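PilO protein (Pseudomonas aeruginosa, PDB 5UVR) helps build type IV pili as an inner-membrane protein, represented by its core region, that pairs with PilN in the PilM/PilN/PilO/PilP alignment subcomplex. Local coordinates at residues A[15-20]-A[40-45]. Sequence-based numbering, arbitrary orientation.
Sequences SGLEFE and ISVVGG
E18 and V43 form a hydrogen-bonded antiparallel pair and F19 and V42 the non-hydrogen-bonded pair next to it, where strand 18-20 runs at 146° to strand 40-44. The two bonds of the E18-V43 pair differ: E18 N meets V43 O at 2.8 Å, almost straight and in the carbonyl plane, whereas V43 N approaches E18 O from above its carbonyl plane. One step on, E20 N donates to S41 O at 2.9 Å. At the other end of the pairing a water bridges G16 O and G45 N, the N-cap residue of helix 46-57.

V42 carries the apolar side of the contact through CG2. This methyl, anti to the backbone N, sits over one face of the F19 ring, 4.2 Å from the centroid, in a CH-pi contact, and also presses on L17 CB at a tight 3.4 Å. I40 CD1 lies at the edge of the same ring. L17 lies across from G44, its CD2 3.7 Å from G44 CA, while CB and CD1 turn to V42 CG2.

On the E18/V43 face, E20 stretches its extended chain across V43 and sets OE2 3.5 Å from V43 CG2, while OE1 makes a salt bridge to R82. The carboxylate of E18 leads away from V43.

In this modified ferredoxin fold, strand 33-44 is flanked by strands 18-24 and 81-86, the latter bonding to the backbone of I40, V42 and G44; S41 OG adds a hydrogen bond to S84 OG. L17 and I40 meet F52 of helix 46-57, L17 also touching D48 and L49, so these two residues tie their strands to the helix that follows strand 33-44, while V42 packs on M83 of strand 81-86.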
loop_
_atom_site.group_PDB
_atom_site.type_symbol
_atom_site.label_atom_id
_atom_site.label_comp_id
_atom_site.label_asym_id
_atom_site.label_seq_id
_atom_site.Cartn_x
_atom_site.Cartn_y
_atom_site.Cartn_z
ATOM N N SER A 15 -5.818 -10.187 -5.226
ATOM C CA SER A 15 -6.086 -11.584 -5.544
ATOM C C SER A 15 -4.792 -12.312 -5.885
ATOM O O SER A 15 -3.905 -11.764 -6.546
ATOM C CB SER A 15 -7.070 -11.684 -6.711
ATOM O OG SER A 15 -8.163 -10.799 -6.518
ATOM N N GLY A 16 -4.687 -13.556 -5.422
ATOM C CA GLY A 16 -3.489 -14.349 -5.591
ATOM C C GLY A 16 -2.367 -14.030 -4.631
ATOM O O GLY A 16 -1.364 -14.757 -4.615
ATOM N N LEU A 17 -2.503 -12.985 -3.824
ATOM C CA LEU A 17 -1.431 -12.533 -2.956
ATOM C C LEU A 17 -1.617 -13.031 -1.534
ATOM O O LEU A 17 -2.738 -13.176 -1.044
ATOM C CB LEU A 17 -1.351 -11.007 -2.939
ATOM C CG LEU A 17 -1.056 -10.384 -4.291
ATOM C CD1 LEU A 17 -0.992 -8.869 -4.135
ATOM C CD2 LEU A 17 0.242 -10.930 -4.830
ATOM N N GLU A 18 -0.489 -13.260 -0.871
ATOM C CA GLU A 18 -0.440 -13.647 0.533
ATOM C C GLU A 18 0.065 -12.442 1.313
ATOM O O GLU A 18 1.263 -12.143 1.301
ATOM C CB GLU A 18 0.470 -14.855 0.732
ATOM C CG GLU A 18 0.117 -16.065 -0.132
ATOM C CD GLU A 18 -1.084 -16.835 0.393
ATOM O OE1 GLU A 18 -1.544 -16.536 1.517
ATOM O OE2 GLU A 18 -1.563 -17.745 -0.315
ATOM N N PHE A 19 -0.842 -11.743 1.987
ATOM C CA PHE A 19 -0.411 -10.662 2.861
ATOM C C PHE A 19 0.377 -11.229 4.027
ATOM O O PHE A 19 -0.001 -12.252 4.612
ATOM C CB PHE A 19 -1.607 -9.859 3.351
ATOM C CG PHE A 19 -2.176 -8.959 2.303
ATOM C CD1 PHE A 19 -1.643 -7.694 2.101
ATOM C CD2 PHE A 19 -3.207 -9.387 1.490
ATOM C CE1 PHE A 19 -2.151 -6.864 1.124
ATOM C CE2 PHE A 19 -3.726 -8.557 0.505
ATOM C CZ PHE A 19 -3.192 -7.291 0.326
ATOM N N GLU A 20 1.511 -10.603 4.315
ATOM C CA GLU A 20 2.303 -10.938 5.486
ATOM C C GLU A 20 2.128 -9.912 6.589
ATOM O O GLU A 20 1.966 -10.283 7.749
ATOM C CB GLU A 20 3.790 -11.048 5.135
ATOM C CG GLU A 20 4.173 -12.245 4.303
ATOM C CD GLU A 20 5.678 -12.395 4.186
ATOM O OE1 GLU A 20 6.383 -11.362 4.296
ATOM O OE2 GLU A 20 6.151 -13.536 3.994
ATOM N N ILE A 40 2.934 -2.122 3.934
ATOM C CA ILE A 40 2.433 -3.452 3.613
ATOM C C ILE A 40 3.545 -4.329 3.053
ATOM O O ILE A 40 4.409 -3.872 2.295
ATOM C CB ILE A 40 1.225 -3.417 2.648
ATOM C CG1 ILE A 40 1.664 -3.320 1.198
ATOM C CG2 ILE A 40 0.259 -2.300 2.995
ATOM C CD1 ILE A 40 0.521 -3.465 0.231
ATOM N N SER A 41 3.526 -5.598 3.460
ATOM C CA SER A 41 4.395 -6.631 2.920
ATOM C C SER A 41 3.507 -7.725 2.362
ATOM O O SER A 41 2.589 -8.190 3.044
ATOM C CB SER A 41 5.324 -7.210 3.988
ATOM O OG SER A 41 6.349 -6.294 4.326
ATOM N N VAL A 42 3.758 -8.133 1.127
ATOM C CA VAL A 42 2.868 -9.085 0.482
ATOM C C VAL A 42 3.693 -9.978 -0.434
ATOM O O VAL A 42 4.731 -9.563 -0.959
ATOM C CB VAL A 42 1.736 -8.329 -0.245
ATOM C CG1 VAL A 42 2.311 -7.366 -1.276
ATOM C CG2 VAL A 42 0.751 -9.277 -0.861
ATOM N N VAL A 43 3.255 -11.229 -0.581
ATOM C CA VAL A 43 3.985 -12.255 -1.323
ATOM C C VAL A 43 3.132 -12.752 -2.482
ATOM O O VAL A 43 1.938 -13.026 -2.312
ATOM C CB VAL A 43 4.390 -13.425 -0.406
ATOM C CG1 VAL A 43 4.910 -14.598 -1.232
ATOM C CG2 VAL A 43 5.439 -12.982 0.586
ATOM N N GLY A 44 3.749 -12.891 -3.655
ATOM C CA GLY A 44 3.037 -13.389 -4.819
ATOM C C GLY A 44 3.959 -13.418 -6.023
ATOM O O GLY A 44 5.143 -13.083 -5.935
ATOM N N GLY A 45 3.393 -13.831 -7.156
ATOM C CA GLY A 45 4.107 -13.747 -8.414
ATOM C C GLY A 45 4.111 -12.333 -8.971
ATOM O O GLY A 45 3.336 -11.459 -8.559
HETATM O O HOH W 1 0.706 -14.597 -6.785
#